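Local coordinates for protein transaminase (Bacillus megaterium, PDB 5G0A) that probably moves amino groups between amines or amino acids and carbonyl compounds as an S-selective omega-transaminase, with pyridoxal-5'-phosphate as cofactor, at residues B[76-81]-B[91-96]; B[194-199]-B[203-208]; B[210-215]-B[252-257]. All blocks are in the same frame, centred on the assembly; numbering follows the deposited sequence.

Overall arrangement
The three contacts illustrate packing in a class-III aminotransferase outside its cofactor site: none of the residues lining the pyridoxal-5'-phosphate pocket lies in their segments. Contact 1 lies apart from the others, against the second subunit, its centre 48 Å from that of contact 2 and 44 Å from that of contact 3, and contacts 1 and 2 lie on opposite sides of the chain's centre. Contacts 2 and 3 are neighbours, 11 Å between centres, and touch directly: Leu-206 O and Leu-214 N, 2.9 Å apart, probably form a hydrogen bond. Contact 2 also reaches the third subunit, and its Pro-195 side chain is about 13 Å from a bound cofactor.

Contact 1 (B[76-81]-B[91-96]); sequences KEALDR and TDYKAK
Arg-81 and Asp-92 approach from opposite directions and meet end-on, a worked example of the two-nitrogen salt bridge. NH2 of Arg-81 is 2.8 Å from OD1 of Asp-92, while NH1 of Arg-81 donates to OD2 of Asp-92 at 3.1 Å. Both oxygens lie close to the guanidinium plane, yet the carboxylate is turned 43° against it: OD2 is met on its syn side, OD1 from above the carboxylate plane. With chi1 at 55°, CG of Asp-92 sits between the backbone N and the carbonyl carbon, which folds the carboxylate back until OD2 stands 3.9 Å above the centre of the Tyr-93 ring. NE of Arg-81 donates to the backbone O of Glu-37 of the second subunit, so the arginine joins two chains as well as two segments; Ile-8 of that subunit packs on Arg-81 and Asp-92. A leucine here would probably leave the Asp-92 carboxylate without its opposite charge and the Glu-37 carbonyl of the second subunit without this donor.

Apolar contact runs alongside, with CE2 of the Tyr-93 ring 3.6 Å from CB of Ala-78. The Tyr-93 hydroxyl is closely packed too, its oxygen 3.4 Å from CA of Ala-78. At the start of the second helix, Thr-91 is the N-cap: its OG1 accepts from Lys-94 N at 3.1 Å, giving that amide a partner at the helix end. NZ of Lys-94 in turn pairs with Asp-87 and with the backbone O of Tyr-89.

The contact thus joins the end region of helix 69-78 to the beginning of helix 92-105. Helix 335-350 packs against both, its Ala-339 touching Ala-78 and Tyr-93 alike.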
ATOM      1  N   LYS B  76      25.184  37.793   5.974  1.00 26.83           N
ATOM      2  CA  LYS B  76      26.190  38.124   6.993  1.00 28.50           C
ATOM      3  C   LYS B  76      25.554  38.984   8.098  1.00 27.80           C
ATOM      4  O   LYS B  76      25.859  38.805   9.273  1.00 29.28           O
ATOM      5  CB  LYS B  76      27.394  38.840   6.370  1.00 28.31           C
ATOM      6  CG  LYS B  76      28.263  37.950   5.499  1.00 30.35           C
ATOM      7  CD  LYS B  76      29.420  38.763   4.898  1.00 29.27           C
ATOM      8  CE  LYS B  76      30.246  37.897   3.955  1.00 31.89           C
ATOM      9  NZ  LYS B  76      31.373  38.646   3.312  1.00 36.22           N
ATOM     10  N   GLU B  77      24.669  39.904   7.712  1.00 28.64           N
ATOM     11  CA  GLU B  77      23.926  40.721   8.673  1.00 32.32           C
ATOM     12  C   GLU B  77      23.054  39.897   9.625  1.00 31.28           C
ATOM     13  O   GLU B  77      23.035  40.145  10.815  1.00 29.95           O
ATOM     14  CB  GLU B  77      23.063  41.776   7.976  1.00 36.55           C
ATOM     15  CG  GLU B  77      23.710  43.134   7.771  1.00 44.15           C
ATOM     16  CD  GLU B  77      22.711  44.282   7.917  1.00 49.23           C
ATOM     17  OE1 GLU B  77      21.486  44.044   7.840  1.00 51.68           O
ATOM     18  OE2 GLU B  77      23.147  45.435   8.130  1.00 57.12           O
ATOM     19  N   ALA B  78      22.310  38.926   9.096  1.00 30.57           N
ATOM     20  CA  ALA B  78      21.456  38.083   9.944  1.00 27.31           C
ATOM     21  C   ALA B  78      22.276  37.313  10.993  1.00 26.91           C
ATOM     22  O   ALA B  78      21.796  37.013  12.083  1.00 25.77           O
ATOM     23  CB  ALA B  78      20.671  37.091   9.088  1.00 27.57           C
ATOM     24  N   LEU B  79      23.492  36.947  10.615  1.00 26.65           N
ATOM     25  CA  LEU B  79      24.407  36.243  11.515  1.00 26.66           C
ATOM     26  C   LEU B  79      24.925  37.103  12.693  1.00 28.30           C
ATOM     27  O   LEU B  79      25.532  36.565  13.621  1.00 29.31           O
ATOM     28  CB  LEU B  79      25.575  35.664  10.722  1.00 27.89           C
ATOM     29  CG  LEU B  79      25.275  34.500   9.750  1.00 29.27           C
ATOM     30  CD1 LEU B  79      26.451  34.341   8.788  1.00 31.94           C
ATOM     31  CD2 LEU B  79      24.925  33.184  10.432  1.00 27.34           C
ATOM     32  N   ASP B  80      24.685  38.419  12.662  1.00 28.57           N
ATOM     33  CA  ASP B  80      24.912  39.255  13.857  1.00 29.36           C
ATOM     34  C   ASP B  80      23.893  38.945  14.940  1.00 29.06           C
ATOM     35  O   ASP B  80      24.129  39.208  16.133  1.00 29.54           O
ATOM     36  CB  ASP B  80      24.781  40.748  13.517  1.00 35.83           C
ATOM     37  CG  ASP B  80      25.947  41.282  12.701  1.00 41.45           C
ATOM     38  OD1 ASP B  80      27.017  40.636  12.656  1.00 41.77           O
ATOM     39  OD2 ASP B  80      25.777  42.372  12.111  1.00 45.66           O
ATOM     40  N   ARG B  81      22.747  38.387  14.532  1.00 27.31           N
ATOM     41  CA  ARG B  81      21.643  38.169  15.469  1.00 27.75           C
ATOM     42  C   ARG B  81      21.362  36.693  15.770  1.00 27.05           C
ATOM     43  O   ARG B  81      21.003  36.336  16.898  1.00 26.84           O
ATOM     44  CB  ARG B  81      20.362  38.833  14.941  1.00 26.56           C
ATOM     45  CG  ARG B  81      20.374  40.363  15.045  1.00 27.94           C
ATOM     46  CD  ARG B  81      19.298  40.965  14.151  1.00 29.83           C
ATOM     47  NE  ARG B  81      17.993  40.458  14.548  1.00 30.47           N
ATOM     48  CZ  ARG B  81      16.920  40.390  13.765  1.00 28.76           C
ATOM     49  NH1 ARG B  81      16.950  40.822  12.506  1.00 29.91           N
ATOM     50  NH2 ARG B  81      15.810  39.883  14.265  1.00 29.05           N
ATOM     51  N   THR B  91      10.207  35.397  13.928  1.00 24.78           N
ATOM     52  CA  THR B  91      11.278  36.319  13.560  1.00 25.44           C
ATOM     53  C   THR B  91      10.797  37.295  12.510  1.00 26.92           C
ATOM     54  O   THR B  91       9.798  37.061  11.820  1.00 25.92           O
ATOM     55  CB  THR B  91      12.540  35.590  13.033  1.00 24.91           C
ATOM     56  OG1 THR B  91      12.278  35.009  11.738  1.00 25.18           O
ATOM     57  CG2 THR B  91      13.026  34.520  14.026  1.00 23.61           C
ATOM     58  N   ASP B  92      11.515  38.411  12.394  1.00 28.60           N
ATOM     59  CA  ASP B  92      11.215  39.381  11.355  1.00 27.19           C
ATOM     60  C   ASP B  92      11.430  38.774   9.969  1.00 26.80           C
ATOM     61  O   ASP B  92      10.631  38.983   9.068  1.00 26.28           O
ATOM     62  CB  ASP B  92      12.067  40.646  11.524  1.00 29.44           C
ATOM     63  CG  ASP B  92      13.565  40.359  11.567  1.00 29.90           C
ATOM     64  OD1 ASP B  92      13.986  39.366  12.193  1.00 28.81           O
ATOM     65  OD2 ASP B  92      14.327  41.149  10.972  1.00 32.08           O
ATOM     66  N   TYR B  93      12.495  37.994   9.812  1.00 26.31           N
ATOM     67  CA  TYR B  93      12.849  37.480   8.491  1.00 24.87           C
ATOM     68  C   TYR B  93      11.790  36.511   7.953  1.00 23.36           C
ATOM     69  O   TYR B  93      11.421  36.564   6.765  1.00 24.07           O
ATOM     70  CB  TYR B  93      14.196  36.766   8.529  1.00 25.66           C
ATOM     71  CG  TYR B  93      15.385  37.656   8.810  1.00 26.09           C
ATOM     72  CD1 TYR B  93      15.643  38.789   8.031  1.00 26.21           C
ATOM     73  CD2 TYR B  93      16.266  37.339   9.832  1.00 25.38           C
ATOM     74  CE1 TYR B  93      16.750  39.602   8.291  1.00 27.43           C
ATOM     75  CE2 TYR B  93      17.377  38.139  10.103  1.00 27.52           C
ATOM     76  CZ  TYR B  93      17.616  39.264   9.325  1.00 28.34           C
ATOM     77  OH  TYR B  93      18.748  40.043   9.591  1.00 28.10           O
ATOM     78  N   LYS B  94      11.304  35.631   8.816  1.00 23.40           N
ATOM     79  CA  LYS B  94      10.307  34.633   8.359  1.00 23.43           C
ATOM     80  C   LYS B  94       8.974  35.322   7.989  1.00 24.68           C
ATOM     81  O   LYS B  94       8.381  35.041   6.936  1.00 23.76           O
ATOM     82  CB  LYS B  94      10.108  33.551   9.424  1.00 23.59           C
ATOM     83  CG  LYS B  94       9.216  32.386   8.967  1.00 23.38           C
ATOM     84  CD  LYS B  94       9.044  31.336  10.051  1.00 23.39           C
ATOM     85  CE  LYS B  94       8.257  31.861  11.269  1.00 26.54           C
ATOM     86  NZ  LYS B  94       8.140  30.796  12.309  1.00 26.84           N
ATOM     87  N   ALA B  95       8.527  36.246   8.838  1.00 24.99           N
ATOM     88  CA  ALA B  95       7.232  36.913   8.597  1.00 25.93           C
ATOM     89  C   ALA B  95       7.326  37.800   7.352  1.00 26.52           C
ATOM     90  O   ALA B  95       6.394  37.859   6.543  1.00 25.79           O
ATOM     91  CB  ALA B  95       6.816  37.722   9.825  1.00 26.64           C
ATOM     92  N   LYS B  96       8.469  38.459   7.190  1.00 25.54           N
ATOM     93  CA  LYS B  96       8.693  39.338   6.053  1.00 26.38           C
ATOM     94  C   LYS B  96       8.709  38.533   4.759  1.00 26.00           C
ATOM     95  O   LYS B  96       8.133  38.955   3.766  1.00 24.82           O
ATOM     96  CB  LYS B  96      10.007  40.101   6.200  1.00 27.51           C
ATOM     97  CG  LYS B  96      10.270  41.081   5.071  1.00 34.17           C
ATOM     98  CD  LYS B  96      11.427  41.977   5.480  1.00 37.47           C
ATOM     99  CE  LYS B  96      12.269  42.333   4.280  1.00 41.48           C
ATOM    100  NZ  LYS B  96      13.498  43.114   4.629  1.00 42.42           N
TER

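Contact 2 (B[194-199]-B[203-208]); sequences SPNMFQ and GNLLKD. Unlike the reference sequence in segment 203-208: Leu-205 (reference Cys).
Phe-198 and Leu-206 are tied by one nearly straight backbone hydrogen bond, from Leu-206 N to Phe-198 O at 2.9 Å. Beside it Gln-199 and Leu-205 form a single, isolated antiparallel bridge, a minimal case of two chain segments pairing without building a sheet. Weaker CA-H...O contacts flank it: CA of Leu-205 is 3.5 Å from Phe-198 O, and CA of Gln-199 is 3.4 Å from Asn-204 O.

The close-packed part centres on the two leucines. CD1 of Leu-205 lies in the bend made by residues 195-199, 3.6 Å from Pro-195 O and 3.5 Å from Phe-198 O, with CG of Gln-199 next to it. Leu-206 lies against the same carbonyl, CB and CG both near Phe-198 O, while its CD1 stands 4.0 Å from CB of Phe-198.

Looser are the polar ends of the exposed Gln-199 and Asn-204, which bond close by in the chain rather than across the contact. Gln-199 runs side by side with Leu-205, but its NE2 donates in the amide plane to a lone pair of Asn-196 O at 3.1 Å, within the type I turn from Ser-194 to Met-197. Asn-204 points away from the contact and binds Asp-200 through ND2.

The Phe-198 ring meets Phe-198 of the third subunit, and loop residues Pro-247 and Pro-248 touch Pro-195 and Leu-205 respectively. Both segments belong to the long connection between strand 189-192, outermost in the chain's large sheet, and helix 214-226, whose Leu-214 touches Phe-198 and Leu-206.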
ATOM      1  N   SER B 194       0.790  12.637 -19.912  1.00 29.17           N
ATOM      2  CA  SER B 194       1.510  13.887 -20.047  1.00 32.48           C
ATOM      3  C   SER B 194       0.723  14.808 -21.005  1.00 32.73           C
ATOM      4  O   SER B 194      -0.028  14.320 -21.869  1.00 32.40           O
ATOM      5  CB  SER B 194       2.918  13.618 -20.573  1.00 35.75           C
ATOM      6  OG  SER B 194       2.880  13.130 -21.888  1.00 41.04           O
ATOM      7  N   PRO B 195       0.897  16.131 -20.868  1.00 34.51           N
ATOM      8  CA  PRO B 195       0.231  17.055 -21.789  1.00 35.83           C
ATOM      9  C   PRO B 195       0.577  16.842 -23.264  1.00 38.39           C
ATOM     10  O   PRO B 195      -0.195  17.246 -24.131  1.00 43.17           O
ATOM     11  CB  PRO B 195       0.763  18.425 -21.349  1.00 36.52           C
ATOM     12  CG  PRO B 195       1.106  18.246 -19.922  1.00 36.14           C
ATOM     13  CD  PRO B 195       1.666  16.853 -19.830  1.00 33.65           C
ATOM     14  N   ASN B 196       1.724  16.230 -23.542  1.00 40.89           N
ATOM     15  CA  ASN B 196       2.219  16.067 -24.912  1.00 43.92           C
ATOM     16  C   ASN B 196       1.983  14.676 -25.500  1.00 46.24           C
ATOM     17  O   ASN B 196       2.528  14.346 -26.555  1.00 43.75           O
ATOM     18  CB  ASN B 196       3.718  16.387 -24.979  1.00 44.83           C
ATOM     19  CG  ASN B 196       4.005  17.880 -25.070  1.00 50.36           C
ATOM     20  OD1 ASN B 196       3.094  18.706 -25.190  1.00 51.36           O
ATOM     21  ND2 ASN B 196       5.285  18.231 -25.028  1.00 48.38           N
ATOM     22  N   MET B 197       1.182  13.868 -24.815  1.00 45.37           N
ATOM     23  CA  MET B 197       1.106  12.433 -25.105  1.00 50.98           C
ATOM     24  C   MET B 197       0.409  12.084 -26.421  1.00 50.66           C
ATOM     25  O   MET B 197       0.825  11.147 -27.110  1.00 53.38           O
ATOM     26  CB  MET B 197       0.440  11.692 -23.939  1.00 52.67           C
ATOM     27  CG  MET B 197       0.773  10.210 -23.878  1.00 60.07           C
ATOM     28  SD  MET B 197       0.608   9.530 -22.217  1.00 68.22           S
ATOM     29  CE  MET B 197       1.115   7.833 -22.509  1.00 68.80           C
ATOM     30  N   PHE B 198      -0.644  12.824 -26.761  1.00 47.52           N
ATOM     31  CA  PHE B 198      -1.408  12.558 -27.983  1.00 47.25           C
ATOM     32  C   PHE B 198      -1.194  13.624 -29.059  1.00 49.33           C
ATOM     33  O   PHE B 198      -1.893  14.639 -29.080  1.00 49.38           O
ATOM     34  CB  PHE B 198      -2.893  12.433 -27.654  1.00 46.55           C
ATOM     35  CG  PHE B 198      -3.175  11.473 -26.531  1.00 47.76           C
ATOM     36  CD1 PHE B 198      -3.003  10.102 -26.713  1.00 50.31           C
ATOM     37  CD2 PHE B 198      -3.574  11.942 -25.282  1.00 44.71           C
ATOM     38  CE1 PHE B 198      -3.249   9.216 -25.673  1.00 50.06           C
ATOM     39  CE2 PHE B 198      -3.824  11.062 -24.238  1.00 46.95           C
ATOM     40  CZ  PHE B 198      -3.666   9.700 -24.436  1.00 48.82           C
ATOM     41  N   GLN B 199      -0.240  13.366 -29.951  1.00 48.75           N
ATOM     42  CA  GLN B 199       0.134  14.305 -31.011  1.00 52.27           C
ATOM     43  C   GLN B 199      -0.199  13.749 -32.389  1.00 52.68           C
ATOM     44  O   GLN B 199      -0.311  12.537 -32.565  1.00 52.21           O
ATOM     45  CB  GLN B 199       1.634  14.607 -30.958  1.00 54.88           C
ATOM     46  CG  GLN B 199       2.114  15.264 -29.674  1.00 62.51           C
ATOM     47  CD  GLN B 199       3.526  15.815 -29.781  1.00 65.63           C
ATOM     48  OE1 GLN B 199       3.948  16.283 -30.841  1.00 66.93           O
ATOM     49  NE2 GLN B 199       4.259  15.772 -28.676  1.00 64.39           N
ATOM     50  N   GLY B 203       2.339  17.771 -35.385  1.00 60.20           N
ATOM     51  CA  GLY B 203       2.748  18.187 -34.044  1.00 54.58           C
ATOM     52  C   GLY B 203       1.618  18.780 -33.221  1.00 51.22           C
ATOM     53  O   GLY B 203       1.841  19.253 -32.105  1.00 53.30           O
ATOM     54  N   ASN B 204       0.407  18.759 -33.774  1.00 49.74           N
ATOM     55  CA  ASN B 204      -0.774  19.291 -33.094  1.00 51.09           C
ATOM     56  C   ASN B 204      -1.263  18.316 -32.031  1.00 52.78           C
ATOM     57  O   ASN B 204      -1.267  17.104 -32.257  1.00 49.31           O
ATOM     58  CB  ASN B 204      -1.921  19.540 -34.078  1.00 52.89           C
ATOM     59  CG  ASN B 204      -1.511  20.365 -35.286  1.00 55.17           C
ATOM     60  OD1 ASN B 204      -0.808  21.369 -35.167  1.00 55.09           O
ATOM     61  ND2 ASN B 204      -1.975  19.948 -36.461  1.00 54.78           N
ATOM     62  N   LEU B 205      -1.681  18.849 -30.883  1.00 51.50           N
ATOM     63  CA  LEU B 205      -2.217  18.021 -29.801  1.00 53.45           C
ATOM     64  C   LEU B 205      -3.688  17.717 -30.038  1.00 52.61           C
ATOM     65  O   LEU B 205      -4.472  18.622 -30.315  1.00 52.31           O
ATOM     66  CB  LEU B 205      -2.021  18.694 -28.433  1.00 53.64           C
ATOM     67  CG  LEU B 205      -0.630  18.709 -27.785  1.00 55.76           C
ATOM     68  CD1 LEU B 205      -0.033  17.312 -27.711  1.00 55.58           C
ATOM     69  CD2 LEU B 205       0.329  19.668 -28.486  1.00 54.67           C
ATOM     70  N   LEU B 206      -4.050  16.440 -29.920  1.00 49.68           N
ATOM     71  CA  LEU B 206      -5.401  15.969 -30.226  1.00 49.96           C
ATOM     72  C   LEU B 206      -6.476  16.454 -29.243  1.00 52.33           C
ATOM     73  O   LEU B 206      -6.287  16.410 -28.028  1.00 45.17           O
ATOM     74  CB  LEU B 206      -5.427  14.439 -30.291  1.00 51.62           C
ATOM     75  CG  LEU B 206      -4.658  13.671 -31.373  1.00 52.27           C
ATOM     76  CD1 LEU B 206      -4.801  12.184 -31.111  1.00 51.14           C
ATOM     77  CD2 LEU B 206      -5.144  14.002 -32.775  1.00 53.35           C
ATOM     78  N   LYS B 207      -7.598  16.909 -29.799  1.00 53.55           N
ATOM     79  CA  LYS B 207      -8.772  17.338 -29.034  1.00 60.02           C
ATOM     80  C   LYS B 207      -9.984  16.539 -29.492  1.00 62.01           C
ATOM     81  O   LYS B 207     -10.034  16.082 -30.636  1.00 63.50           O
ATOM     82  CB  LYS B 207      -9.071  18.826 -29.252  1.00 59.05           C
ATOM     83  CG  LYS B 207      -7.904  19.781 -29.083  1.00 60.77           C
ATOM     84  CD  LYS B 207      -8.378  21.214 -29.269  1.00 64.11           C
ATOM     85  CE  LYS B 207      -7.307  22.219 -28.878  1.00 67.64           C
ATOM     86  NZ  LYS B 207      -7.892  23.570 -28.650  1.00 69.32           N
ATOM     87  N   ASP B 208     -10.963  16.374 -28.605  1.00 65.60           N
ATOM     88  CA  ASP B 208     -12.224  15.747 -28.989  1.00 68.08           C
ATOM     89  C   ASP B 208     -13.144  16.791 -29.630  1.00 71.20           C
ATOM     90  O   ASP B 208     -12.829  17.987 -29.623  1.00 68.42           O
ATOM     91  CB  ASP B 208     -12.884  15.026 -27.800  1.00 67.74           C
ATOM     92  CG  ASP B 208     -13.573  15.972 -26.820  1.00 68.71           C
ATOM     93  OD1 ASP B 208     -13.387  17.205 -26.896  1.00 70.71           O
ATOM     94  OD2 ASP B 208     -14.315  15.463 -25.956  1.00 72.26           O
TER

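Contact 3 (B[210-215]-B[252-257]); sequences NGELLS and IPQIRK
Gln-254 turns CG away from its own carbonyl carbon, beside the backbone N (chi1 -80°), and runs extended beyond it, a conformation that carries its amide from helix 251-262 to the backbone of Gly-211 and Leu-213. Helix 251-262 is the connecting helix of a beta-alpha-beta crossover between the parallel strands 231-236 and 265-269, part of the large mixed sheet of this PLP-dependent aminotransferase fold. The contact shows how a single primary amide can bond to two backbone groups at once. NE2 of Gln-254 donates to Gly-211 O at 3.1 Å, while OE1 of Gln-254 accepts from Leu-213 N at 2.8 Å.

The two bonds differ in quality. The one into OE1 is the straighter, with 161° at the hydrogen, and arrives in the carbonyl plane on a lone pair. The one from NE2 is more bent, 141°, and Gly-211 O lies tilted out of the amide plane. Together they restrain rotation of the amide and give a partner to each of its polar atoms. Because Leu-213 is the N-cap residue of helix 214-226, the grip fixes the chain just where it enters that helix.

Gly-211 can hold its carbonyl here because it lacks a side chain, which at these backbone angles would jam against the preceding carbonyl O. The Glu-212 side chain crosses the glutamine at a slant, its carboxylate paired with Arg-220; the residue's backbone N donates to OD1 of Asp-208. From helix 214-226, Val-216 touches both Gln-254 and Ile-255, so the two helices also meet through apolar groups. Leu-213 crosses Gln-254 at about a right angle, and its CB comes to 3.6 Å from OE1 of Gln-254, the same oxygen that its backbone N holds.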
ATOM      1  N   ASN B 210     -15.725  18.154 -28.646  1.00 73.22           N
ATOM      2  CA  ASN B 210     -16.082  19.192 -27.673  1.00 70.45           C
ATOM      3  C   ASN B 210     -14.956  20.205 -27.381  1.00 65.08           C
ATOM      4  O   ASN B 210     -15.186  21.215 -26.709  1.00 65.81           O
ATOM      5  CB  ASN B 210     -16.588  18.556 -26.368  1.00 72.84           C
ATOM      6  CG  ASN B 210     -17.950  17.885 -26.519  1.00 76.61           C
ATOM      7  OD1 ASN B 210     -18.616  18.001 -27.551  1.00 75.71           O
ATOM      8  ND2 ASN B 210     -18.373  17.181 -25.472  1.00 76.08           N
ATOM      9  N   GLY B 211     -13.750  19.932 -27.882  1.00 58.88           N
ATOM     10  CA  GLY B 211     -12.610  20.850 -27.739  1.00 54.59           C
ATOM     11  C   GLY B 211     -11.688  20.538 -26.565  1.00 51.89           C
ATOM     12  O   GLY B 211     -10.670  21.208 -26.366  1.00 54.13           O
ATOM     13  N   GLU B 212     -12.046  19.515 -25.795  1.00 51.48           N
ATOM     14  CA  GLU B 212     -11.248  19.054 -24.659  1.00 48.50           C
ATOM     15  C   GLU B 212     -10.010  18.310 -25.168  1.00 46.40           C
ATOM     16  O   GLU B 212     -10.116  17.408 -26.001  1.00 43.63           O
ATOM     17  CB  GLU B 212     -12.103  18.140 -23.778  1.00 52.56           C
ATOM     18  CG  GLU B 212     -11.461  17.688 -22.473  1.00 53.55           C
ATOM     19  CD  GLU B 212     -12.337  16.733 -21.684  1.00 56.74           C
ATOM     20  OE1 GLU B 212     -13.116  15.959 -22.292  1.00 61.69           O
ATOM     21  OE2 GLU B 212     -12.243  16.738 -20.441  1.00 54.03           O
ATOM     22  N   LEU B 213      -8.828  18.709 -24.694  1.00 41.80           N
ATOM     23  CA  LEU B 213      -7.609  17.981 -25.026  1.00 39.21           C
ATOM     24  C   LEU B 213      -7.785  16.538 -24.577  1.00 37.93           C
ATOM     25  O   LEU B 213      -8.352  16.272 -23.510  1.00 36.49           O
ATOM     26  CB  LEU B 213      -6.384  18.620 -24.358  1.00 38.73           C
ATOM     27  CG  LEU B 213      -5.866  19.941 -24.931  1.00 38.39           C
ATOM     28  CD1 LEU B 213      -4.810  20.546 -24.008  1.00 37.85           C
ATOM     29  CD2 LEU B 213      -5.279  19.754 -26.320  1.00 39.31           C
ATOM     30  N   LEU B 214      -7.314  15.603 -25.399  1.00 37.48           N
ATOM     31  CA  LEU B 214      -7.446  14.179 -25.100  1.00 37.64           C
ATOM     32  C   LEU B 214      -6.743  13.806 -23.791  1.00 36.27           C
ATOM     33  O   LEU B 214      -7.240  12.973 -23.024  1.00 34.56           O
ATOM     34  CB  LEU B 214      -6.922  13.318 -26.258  1.00 41.23           C
ATOM     35  CG  LEU B 214      -7.943  12.700 -27.225  1.00 46.62           C
ATOM     36  CD1 LEU B 214      -8.920  13.714 -27.799  1.00 48.44           C
ATOM     37  CD2 LEU B 214      -7.234  11.940 -28.342  1.00 47.31           C
ATOM     38  N   SER B 215      -5.587  14.421 -23.554  1.00 35.08           N
ATOM     39  CA  SER B 215      -4.886  14.243 -22.283  1.00 33.70           C
ATOM     40  C   SER B 215      -5.783  14.604 -21.102  1.00 31.13           C
ATOM     41  O   SER B 215      -5.844  13.856 -20.118  1.00 31.83           O
ATOM     42  CB  SER B 215      -3.595  15.067 -22.253  1.00 32.36           C
ATOM     43  OG  SER B 215      -3.913  16.439 -22.329  1.00 36.71           O
ATOM     44  N   ILE B 252      -3.187  23.825 -19.337  1.00 27.27           N
ATOM     45  CA  ILE B 252      -3.329  24.355 -17.978  1.00 27.51           C
ATOM     46  C   ILE B 252      -4.705  24.999 -17.719  1.00 27.69           C
ATOM     47  O   ILE B 252      -5.357  24.685 -16.728  1.00 27.62           O
ATOM     48  CB  ILE B 252      -2.130  25.279 -17.579  1.00 27.14           C
ATOM     49  CG1 ILE B 252      -0.838  24.445 -17.425  1.00 28.22           C
ATOM     50  CG2 ILE B 252      -2.441  26.055 -16.296  1.00 28.87           C
ATOM     51  CD1 ILE B 252      -0.876  23.404 -16.280  1.00 27.82           C
ATOM     52  N   PRO B 253      -5.176  25.879 -18.624  1.00 28.48           N
ATOM     53  CA  PRO B 253      -6.542  26.345 -18.412  1.00 29.69           C
ATOM     54  C   PRO B 253      -7.556  25.199 -18.348  1.00 29.28           C
ATOM     55  O   PRO B 253      -8.503  25.258 -17.549  1.00 28.09           O
ATOM     56  CB  PRO B 253      -6.794  27.272 -19.633  1.00 29.19           C
ATOM     57  CG  PRO B 253      -5.435  27.758 -20.001  1.00 31.12           C
ATOM     58  CD  PRO B 253      -4.503  26.599 -19.722  1.00 31.11           C
ATOM     59  N   GLN B 254      -7.357  24.158 -19.156  1.00 27.71           N
ATOM     60  CA  GLN B 254      -8.291  23.029 -19.117  1.00 29.59           C
ATOM     61  C   GLN B 254      -8.206  22.217 -17.821  1.00 28.34           C
ATOM     62  O   GLN B 254      -9.212  21.724 -17.333  1.00 28.06           O
ATOM     63  CB  GLN B 254      -8.152  22.148 -20.350  1.00 29.57           C
ATOM     64  CG  GLN B 254      -8.874  22.745 -21.551  1.00 35.61           C
ATOM     65  CD  GLN B 254      -8.925  21.801 -22.745  1.00 36.82           C
ATOM     66  OE1 GLN B 254      -8.802  20.585 -22.614  1.00 36.33           O
ATOM     67  NE2 GLN B 254      -9.131  22.373 -23.927  1.00 41.73           N
ATOM     68  N   ILE B 255      -7.007  22.098 -17.262  1.00 28.67           N
ATOM     69  CA  ILE B 255      -6.855  21.433 -15.964  1.00 28.33           C
ATOM     70  C   ILE B 255      -7.493  22.235 -14.837  1.00 28.14           C
ATOM     71  O   ILE B 255      -8.128  21.661 -13.946  1.00 26.95           O
ATOM     72  CB  ILE B 255      -5.370  21.110 -15.657  1.00 29.11           C
ATOM     73  CG1 ILE B 255      -4.880  19.939 -16.529  1.00 28.86           C
ATOM     74  CG2 ILE B 255      -5.149  20.851 -14.158  1.00 32.10           C
ATOM     75  CD1 ILE B 255      -5.565  18.583 -16.323  1.00 30.38           C
ATOM     76  N   ARG B 256      -7.349  23.560 -14.879  1.00 26.04           N
ATOM     77  CA  ARG B 256      -7.948  24.402 -13.860  1.00 26.32           C
ATOM     78  C   ARG B 256      -9.476  24.249 -13.882  1.00 26.84           C
ATOM     79  O   ARG B 256     -10.111  24.084 -12.845  1.00 27.16           O
ATOM     80  CB  ARG B 256      -7.524  25.871 -14.042  1.00 24.16           C
ATOM     81  CG  ARG B 256      -8.310  26.854 -13.188  1.00 25.94           C
ATOM     82  CD  ARG B 256      -7.944  26.843 -11.705  1.00 27.52           C
ATOM     83  NE  ARG B 256      -8.420  25.645 -10.994  1.00 27.43           N
ATOM     84  CZ  ARG B 256      -8.241  25.416  -9.691  1.00 26.75           C
ATOM     85  NH1 ARG B 256      -7.616  26.291  -8.914  1.00 25.02           N
ATOM     86  NH2 ARG B 256      -8.714  24.294  -9.154  1.00 24.62           N
ATOM     87  N   LYS B 257     -10.036  24.317 -15.089  1.00 29.08           N
ATOM     88  CA  LYS B 257     -11.469  24.140 -15.306  1.00 28.72           C
ATOM     89  C   LYS B 257     -11.950  22.750 -14.869  1.00 28.85           C
ATOM     90  O   LYS B 257     -12.924  22.645 -14.135  1.00 27.02           O
ATOM     91  CB  LYS B 257     -11.801  24.403 -16.784  1.00 31.48           C
ATOM     92  CG  LYS B 257     -13.276  24.260 -17.135  1.00 35.90           C
ATOM     93  CD  LYS B 257     -13.571  24.974 -18.457  1.00 40.74           C
ATOM     94  CE  LYS B 257     -14.964  24.644 -18.988  1.00 46.03           C
ATOM     95  NZ  LYS B 257     -15.060  23.256 -19.531  1.00 52.09           N
TER